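Local coordinates for protein DNA photolyase (Agrobacterium tumefaciens, PDB 4U63) that probably repairs cyclobutane pyrimidine dimers in ultraviolet-damaged DNA with light, using FAD as the flavin cofactor and a methenyltetrahydrofolate antenna, at residues 47-52 with 112-117; 235-238 with 244-247; 323-328 with 492-497. All coordinates share one frame; numbering follows the deposited sequence. Where two conformers were deposited one is given.

Contact 1. Residues 47-52 with 112-117. With SO4 (sulfate ion), chain L.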
# COMPACT_ATOMS: atom_id res chain seq x y z
N VAL A 47 0.43 23.95 15.49
CA VAL A 47 0.15 24.23 16.90
C VAL A 47 1.20 25.20 17.45
O VAL A 47 0.87 26.16 18.14
CB VAL A 47 0.07 22.94 17.74
CG1 VAL A 47 -0.02 23.25 19.23
CG2 VAL A 47 -1.13 22.12 17.31
N GLU A 48 2.47 24.95 17.12
CA GLU A 48 3.56 25.81 17.59
C GLU A 48 3.44 27.23 17.02
O GLU A 48 3.75 28.21 17.70
CB GLU A 48 4.92 25.21 17.21
CG GLU A 48 6.13 25.98 17.73
CD GLU A 48 6.16 26.14 19.24
OE1 GLU A 48 5.74 25.21 19.96
OE2 GLU A 48 6.62 27.20 19.72
N HIS A 49 2.99 27.31 15.77
CA HIS A 49 2.74 28.58 15.09
C HIS A 49 1.77 29.48 15.87
O HIS A 49 1.91 30.71 15.87
CB HIS A 49 2.19 28.27 13.70
CG HIS A 49 1.81 29.47 12.89
ND1 HIS A 49 0.64 30.16 13.09
CD2 HIS A 49 2.44 30.08 11.86
CE1 HIS A 49 0.57 31.16 12.22
NE2 HIS A 49 1.65 31.13 11.47
N GLY A 50 0.78 28.88 16.52
CA GLY A 50 -0.25 29.64 17.22
C GLY A 50 -1.34 30.09 16.26
O GLY A 50 -1.26 29.85 15.04
N GLY A 51 -2.36 30.72 16.82
CA GLY A 51 -3.50 31.17 16.03
C GLY A 51 -4.37 30.02 15.55
O GLY A 51 -4.09 28.86 15.84
N PRO A 52 -5.45 30.35 14.81
CA PRO A 52 -6.35 29.32 14.29
C PRO A 52 -5.69 28.32 13.35
O PRO A 52 -4.90 28.71 12.48
CB PRO A 52 -7.41 30.14 13.54
CG PRO A 52 -7.40 31.47 14.20
CD PRO A 52 -5.96 31.70 14.52
N ALA A 112 -4.58 33.58 6.77
CA ALA A 112 -3.46 32.70 7.14
C ALA A 112 -2.16 33.21 6.53
O ALA A 112 -2.15 33.71 5.41
CB ALA A 112 -3.72 31.27 6.69
N ASP A 113 -1.07 33.10 7.28
CA ASP A 113 0.24 33.50 6.76
C ASP A 113 1.15 32.31 6.45
O ASP A 113 2.26 32.49 5.97
CB ASP A 113 0.94 34.48 7.72
CG ASP A 113 1.35 33.85 9.04
OD1 ASP A 113 1.15 32.62 9.22
OD2 ASP A 113 1.88 34.60 9.90
N THR A 114 0.66 31.09 6.73
CA THR A 114 1.46 29.89 6.59
C THR A 114 0.62 28.72 6.08
O THR A 114 -0.55 28.56 6.47
CB THR A 114 2.10 29.50 7.96
OG1 THR A 114 2.90 30.59 8.43
CG2 THR A 114 2.99 28.25 7.85
N VAL A 115 1.23 27.91 5.22
CA VAL A 115 0.68 26.63 4.83
C VAL A 115 1.73 25.59 5.19
O VAL A 115 2.90 25.75 4.85
CB VAL A 115 0.38 26.52 3.32
CG1 VAL A 115 -0.23 25.16 3.01
CG2 VAL A 115 -0.55 27.64 2.87
N VAL A 116 1.29 24.53 5.88
CA VAL A 116 2.16 23.41 6.16
C VAL A 116 1.59 22.11 5.60
O VAL A 116 0.37 21.96 5.44
CB VAL A 116 2.41 23.23 7.68
CG1 VAL A 116 3.12 24.45 8.24
CG2 VAL A 116 1.11 22.96 8.44
N TRP A 117 2.49 21.20 5.29
CA TRP A 117 2.13 19.85 4.91
C TRP A 117 3.24 18.86 5.21
O TRP A 117 4.40 19.23 5.41
CB TRP A 117 1.73 19.77 3.43
CG TRP A 117 2.79 20.15 2.38
CD1 TRP A 117 3.93 19.45 2.06
CD2 TRP A 117 2.75 21.28 1.50
NE1 TRP A 117 4.61 20.10 1.05
CE2 TRP A 117 3.91 21.22 0.69
CE3 TRP A 117 1.86 22.34 1.32
CZ2 TRP A 117 4.20 22.18 -0.29
CZ3 TRP A 117 2.14 23.30 0.34
CH2 TRP A 117 3.31 23.21 -0.45
S SO4 L . -2.06 32.23 19.99
O1 SO4 L . -2.03 32.40 21.46
O2 SO4 L . -2.98 33.23 19.42
O3 SO4 L . -0.70 32.42 19.44
O4 SO4 L . -2.57 30.89 19.68
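D113 OD1 is gripped by two donors, one from each side of the contact. H49 NE2 gives it a hydrogen bond of 2.7 Å across the two segments. OG1 of T114, the residue that follows D113, gives it a second one of 2.8 Å. The two donors use the oxygen differently. NE2 meets the syn lone pair of OD1, while the threonine hydroxyl comes from above the carboxylate plane. The imidazole and the carboxylate stand almost perpendicular, with planes 87° apart, and the carboxylate lies at the edge of the ring. The hydrogen bond from NE2 is bent, with an N-H...OD1 angle of 143°. H49 CG lies anti to the backbone N (chi1 177°), which carries the ring off the end of helix 41-49 toward the start of strand 114-118. The other ring nitrogen is used as well: H49 ND1 bonds G50 O at 2.7 Å, nearly in the ring plane. Both nitrogens are thus donors, and the rotation of the ring is fixed from both ends. V27 of the central strand 27-31 touches both H49 and T114. Beyond the helix end, G51 N binds a sulfate, probably from the crystallisation liquor, through O4 at 2.9 Å. This His-carboxylate hydrogen bond joins a helix end to a strand start in the parallel-sheet domain. With two N-H donors and a carboxylate partner, H49 is probably protonated and positively charged.

Contact 2. Residues 235-238 with 244-247. With FAD (flavin-adenine dinucleotide), chain C.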
# COMPACT_ATOMS: atom_id res chain seq x y z
N ASP A 235 -1.20 -2.34 17.97
CA ASP A 235 -1.32 -2.89 19.34
C ASP A 235 -1.55 -4.40 19.35
O ASP A 235 -0.89 -5.15 20.11
CB ASP A 235 -2.48 -2.23 20.09
CG ASP A 235 -2.20 -0.79 20.53
OD1 ASP A 235 -1.05 -0.32 20.40
OD2 ASP A 235 -3.15 -0.13 21.00
N ASP A 236 -2.49 -4.84 18.53
CA ASP A 236 -2.81 -6.25 18.46
C ASP A 236 -1.64 -7.08 17.93
O ASP A 236 -1.40 -8.19 18.41
CB ASP A 236 -4.04 -6.47 17.58
CG ASP A 236 -4.52 -7.91 17.61
OD1 ASP A 236 -4.74 -8.45 18.73
OD2 ASP A 236 -4.66 -8.49 16.53
N PHE A 237 -0.91 -6.54 16.96
CA PHE A 237 0.24 -7.23 16.41
C PHE A 237 1.36 -7.36 17.45
O PHE A 237 1.93 -8.45 17.62
CB PHE A 237 0.77 -6.51 15.16
CG PHE A 237 1.92 -7.23 14.51
CD1 PHE A 237 1.72 -8.47 13.91
CD2 PHE A 237 3.20 -6.67 14.49
CE1 PHE A 237 2.77 -9.13 13.31
CE2 PHE A 237 4.25 -7.34 13.89
CZ PHE A 237 4.04 -8.57 13.30
N ILE A 238 1.66 -6.28 18.16
CA ILE A 238 2.74 -6.30 19.16
C ILE A 238 2.41 -7.31 20.25
O ILE A 238 3.25 -8.14 20.62
CB ILE A 238 3.01 -4.91 19.77
CG1 ILE A 238 3.53 -3.93 18.70
CG2 ILE A 238 4.00 -4.98 20.95
CD1 ILE A 238 4.85 -4.29 18.05
N GLY A 244 6.30 -15.22 16.75
CA GLY A 244 6.29 -16.25 15.71
C GLY A 244 6.16 -15.69 14.29
O GLY A 244 5.99 -16.46 13.34
N TYR A 245 6.27 -14.37 14.16
CA TYR A 245 6.14 -13.69 12.87
C TYR A 245 7.10 -14.25 11.81
O TYR A 245 6.69 -14.51 10.68
CB TYR A 245 6.38 -12.18 13.04
CG TYR A 245 6.40 -11.42 11.74
CD1 TYR A 245 5.23 -11.19 11.05
CD2 TYR A 245 7.60 -10.95 11.20
CE1 TYR A 245 5.24 -10.49 9.84
CE2 TYR A 245 7.62 -10.26 10.01
CZ TYR A 245 6.43 -10.04 9.34
OH TYR A 245 6.44 -9.36 8.17
N GLU A 246 8.36 -14.43 12.17
CA GLU A 246 9.36 -14.87 11.19
C GLU A 246 8.98 -16.21 10.56
O GLU A 246 9.05 -16.36 9.33
CB GLU A 246 10.76 -14.96 11.79
CG GLU A 246 11.79 -15.38 10.75
CD GLU A 246 13.21 -15.21 11.21
OE1 GLU A 246 13.57 -15.87 12.20
OE2 GLU A 246 13.97 -14.45 10.56
N GLU A 247 8.59 -17.16 11.40
CA GLU A 247 8.21 -18.50 10.93
C GLU A 247 6.82 -18.52 10.27
O GLU A 247 6.60 -19.27 9.34
CB GLU A 247 8.23 -19.50 12.10
CG GLU A 247 8.49 -20.95 11.67
CD GLU A 247 9.96 -21.24 11.38
OE1 GLU A 247 10.79 -20.29 11.37
OE2 GLU A 247 10.30 -22.42 11.17
PA FAD C . 3.67 -7.38 7.23
O1A FAD C . 4.29 -8.71 6.94
O2A FAD C . 3.01 -7.17 8.55
O5B FAD C . 4.80 -6.28 6.95
C5B FAD C . 4.81 -5.00 7.59
C4B FAD C . 4.87 -3.86 6.58
O4B FAD C . 6.06 -3.94 5.79
C3B FAD C . 3.73 -3.86 5.59
O3B FAD C . 2.53 -3.31 6.15
C2B FAD C . 4.32 -3.06 4.45
O2B FAD C . 4.21 -1.65 4.69
C1B FAD C . 5.77 -3.45 4.47
N9A FAD C . 6.12 -4.54 3.52
C8A FAD C . 6.12 -5.85 3.79
N7A FAD C . 6.51 -6.57 2.72
C5A FAD C . 6.80 -5.70 1.73
C6A FAD C . 7.26 -5.80 0.35
N6A FAD C . 7.51 -7.01 -0.19
N1A FAD C . 7.42 -4.65 -0.34
C2A FAD C . 7.16 -3.44 0.21
N3A FAD C . 6.73 -3.28 1.48
C4A FAD C . 6.54 -4.36 2.27
N1 FAD C . 2.69 -3.54 -0.41
C2 FAD C . 2.05 -2.36 -0.26
O2 FAD C . 2.15 -1.80 0.86
N3 FAD C . 1.33 -1.79 -1.26
C4 FAD C . 1.21 -2.38 -2.48
O4 FAD C . 0.55 -1.84 -3.41
C4X FAD C . 1.87 -3.67 -2.72
N5 FAD C . 1.79 -4.35 -3.90
C5X FAD C . 2.45 -5.54 -4.07
C6 FAD C . 2.39 -6.21 -5.29
C7 FAD C . 3.05 -7.43 -5.47
C7M FAD C . 2.97 -8.16 -6.80
C8 FAD C . 3.82 -8.03 -4.36
C8M FAD C . 4.55 -9.34 -4.50
C9 FAD C . 3.88 -7.37 -3.16
C9A FAD C . 3.23 -6.14 -2.95
N10 FAD C . 3.29 -5.47 -1.70
C10 FAD C . 2.63 -4.23 -1.57
C1' FAD C . 4.10 -5.97 -0.58
C2' FAD C . 3.47 -6.87 0.46
O2' FAD C . 2.87 -7.99 -0.19
C3' FAD C . 2.48 -6.14 1.34
O3' FAD C . 3.07 -4.99 1.93
C4' FAD C . 1.99 -7.08 2.43
O4' FAD C . 1.20 -8.11 1.84
C5' FAD C . 1.16 -6.31 3.44
O5' FAD C . 0.67 -7.15 4.49
P FAD C . 1.07 -6.81 6.01
O1P FAD C . 0.37 -7.78 6.90
O2P FAD C . 0.82 -5.36 6.30
O3P FAD C . 2.65 -7.09 6.00
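This contact belongs to the wall of the FAD pocket, at the place where the cofactor's diphosphate is held. It joins the end of helix 227-238 to the first turn of the short helix 245-248. Two aromatic side chains carry it, F237 and Y245. They form an offset edge-to-face pair. The edge of F237 is turned toward the face of Y245, the planes are 89° apart and the ring centroids lie 5.6 Å from each other. The closest atoms are F237 CZ and Y245 CD1, at 3.7 Å. F237 CE1 also comes close, 3.9 Å from the same CD1. The phenyl ring therefore presents its far corner to the CG-CD1 side of the tyrosine ring and not to its middle. Both side chains start with CG anti to the backbone N (chi1 -177° in F237, 174° in Y245), so that the two rings meet between the helices. F293, on helix 287-309, meets both rings and makes the pair a three-ring cluster. G244 takes the N-cap position just before Y245. The other end of the tyrosine is polar. Y245 OH donates a hydrogen bond of 2.6 Å to FAD O1A, a phosphate oxygen that lies near the plane of the phenol ring. R249 NE reaches the same hydroxyl through a weak hydrogen bond. The two ends of Y245 thus do different work: its ring is packed among aromatics, while its hydroxyl faces the anionic diphosphate. The aromatic packing probably limits the movement of the ring and so helps keep the hydroxyl aimed at the phosphate. The nearby arginine would be expected to make the hydroxyl a better donor.

Contact 3. Residues 323-328 with 492-497; sequences DAFSWR and AAVKKT. With SO4 (sulfate ion), chain M.
V494 and F325 cross at about a right angle, and their meeting forms the middle of this contact. The valine points toward the loop 323-328 from the last turn of helix 480-495. Its two methyl groups have different tasks. CG2, anti to the backbone N, presses on the loop backbone and lies 3.4 Å from F325 N. It also reaches A324 C at 3.7 Å. CG1 turns to the phenyl ring instead and approaches F325 CD2 obliquely at 3.9 Å. F325 CG is itself anti to its backbone N (chi1 -159°), which lays the ring alongside the helix end. The ring is further enclosed by its own loop, since F325 CD1 sits 3.3 Å above the plane of the W327 indole, toward its rim. F416 and L377 also pack against F325. At the outer side, A324 CB meets T497 CG2 at 3.5 Å, although T497 is poorly ordered. T497 OG1 turns back to its own helix, with a weak hydrogen bond to A493 O. Farther along the loop, R328, which takes no part in the join itself, holds a sulfate, probably from the crystallisation liquor. R328 NH1 bonds O4 at 3.0 Å and R328 NH2 bonds O1 at 2.9 Å. The sulfur lies in the guanidinium plane, so the anion sits at its edge. D330 shares this arginine through a salt bridge, and R486 of helix 480-495 lies close by. The join between loop and C-terminal helix thus rests on van der Waals packing of V494, F325 and A324, and the poorly ordered T497 probably adds little.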
# COMPACT_ATOMS: atom_id res chain seq x y z
N ASP A 323 12.42 -4.50 -22.89
CA ASP A 323 11.52 -3.64 -23.66
C ASP A 323 10.93 -4.33 -24.87
O ASP A 323 9.77 -4.10 -25.22
CB ASP A 323 12.23 -2.37 -24.12
CG ASP A 323 12.45 -1.38 -23.00
OD1 ASP A 323 12.06 -1.65 -21.85
OD2 ASP A 323 13.00 -0.31 -23.30
N ALA A 324 11.72 -5.18 -25.50
CA ALA A 324 11.27 -5.87 -26.71
C ALA A 324 10.57 -7.20 -26.42
O ALA A 324 10.23 -7.92 -27.35
CB ALA A 324 12.45 -6.10 -27.64
N PHE A 325 10.32 -7.51 -25.15
CA PHE A 325 9.63 -8.75 -24.79
C PHE A 325 8.26 -8.77 -25.45
O PHE A 325 7.55 -7.76 -25.42
CB PHE A 325 9.49 -8.87 -23.27
CG PHE A 325 9.28 -10.26 -22.80
CD1 PHE A 325 8.01 -10.82 -22.80
CD2 PHE A 325 10.35 -11.03 -22.37
CE1 PHE A 325 7.82 -12.12 -22.37
CE2 PHE A 325 10.16 -12.33 -21.94
CZ PHE A 325 8.90 -12.88 -21.94
N SER A 326 7.90 -9.90 -26.05
CA SER A 326 6.62 -10.02 -26.77
C SER A 326 5.55 -10.65 -25.87
O SER A 326 5.47 -11.86 -25.73
CB SER A 326 6.79 -10.83 -28.06
OG SER A 326 5.58 -10.82 -28.81
N TRP A 327 4.73 -9.80 -25.27
CA TRP A 327 3.68 -10.27 -24.37
C TRP A 327 2.52 -10.76 -25.20
O TRP A 327 2.29 -10.26 -26.31
CB TRP A 327 3.22 -9.15 -23.43
CG TRP A 327 4.32 -8.60 -22.60
CD1 TRP A 327 4.86 -7.35 -22.69
CD2 TRP A 327 5.05 -9.28 -21.57
NE1 TRP A 327 5.88 -7.21 -21.77
CE2 TRP A 327 6.01 -8.38 -21.07
CE3 TRP A 327 4.97 -10.56 -21.02
CZ2 TRP A 327 6.89 -8.72 -20.05
CZ3 TRP A 327 5.85 -10.90 -20.00
CH2 TRP A 327 6.80 -9.99 -19.52
N ARG A 328 1.78 -11.72 -24.66
CA ARG A 328 0.58 -12.22 -25.33
C ARG A 328 -0.53 -11.20 -25.30
O ARG A 328 -0.70 -10.47 -24.32
CB ARG A 328 0.09 -13.52 -24.68
CG ARG A 328 0.86 -14.74 -25.15
CD ARG A 328 0.43 -16.01 -24.44
NE ARG A 328 -0.99 -16.32 -24.65
CZ ARG A 328 -1.51 -16.80 -25.77
NH1 ARG A 328 -0.75 -17.06 -26.85
NH2 ARG A 328 -2.82 -17.04 -25.82
N ALA A 492 14.14 -16.42 -24.61
CA ALA A 492 15.18 -16.62 -25.62
C ALA A 492 15.04 -15.61 -26.77
O ALA A 492 16.04 -15.05 -27.23
CB ALA A 492 15.14 -18.05 -26.17
N ALA A 493 13.81 -15.36 -27.20
CA ALA A 493 13.55 -14.40 -28.28
C ALA A 493 13.98 -12.98 -27.91
O ALA A 493 14.56 -12.28 -28.75
CB ALA A 493 12.08 -14.41 -28.68
N VAL A 494 13.70 -12.55 -26.68
CA VAL A 494 14.04 -11.18 -26.27
C VAL A 494 15.55 -10.98 -26.21
O VAL A 494 16.04 -9.88 -26.46
CB VAL A 494 13.34 -10.75 -24.95
CG1 VAL A 494 14.04 -11.29 -23.71
CG2 VAL A 494 13.24 -9.24 -24.87
N LYS A 495 16.29 -12.05 -25.91
CA LYS A 495 17.76 -11.99 -25.87
C LYS A 495 18.35 -11.74 -27.24
O LYS A 495 19.35 -11.04 -27.37
CB LYS A 495 18.37 -13.27 -25.32
CG LYS A 495 17.87 -13.67 -23.95
CD LYS A 495 19.02 -13.98 -23.01
CE LYS A 495 18.65 -15.03 -21.98
NZ LYS A 495 19.26 -16.35 -22.27
N LYS A 496 17.72 -12.32 -28.25
CA LYS A 496 18.13 -12.11 -29.64
C LYS A 496 17.78 -10.70 -30.16
O LYS A 496 18.02 -10.39 -31.33
CB LYS A 496 17.50 -13.19 -30.54
N THR A 497 17.21 -9.85 -29.29
CA THR A 497 16.91 -8.45 -29.60
C THR A 497 17.87 -7.58 -28.78
O THR A 497 17.84 -6.35 -28.85
CB THR A 497 15.45 -8.09 -29.23
OG1 THR A 497 14.57 -9.16 -29.60
CG2 THR A 497 15.01 -6.82 -29.94
S SO4 M . -3.08 -18.72 -29.13
O1 SO4 M . -3.56 -19.07 -27.78
O2 SO4 M . -3.51 -17.35 -29.49
O3 SO4 M . -3.63 -19.68 -30.11
O4 SO4 M . -1.60 -18.79 -29.17

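In the fold
Followed from the N terminus, the three contacts come in series; none nests in or crosses another. Contact 1 closes first. It ties the end of helix 41-49 to the beginning of strand 114-118, across about 60 residues of the parallel-sheet domain. Contact 2 closes a very short loop between helices 227-238 and 245-248, beside the FAD. Contact 3 spans the longest interval, 163 residues rich in helix and without strand, and brings the C-terminal helix back to the loop before helix 331-338. Contacts 1 and 3 lie on opposite sides of the chain's centre, with their own centres about 55 Å apart. No two of the contacts touch.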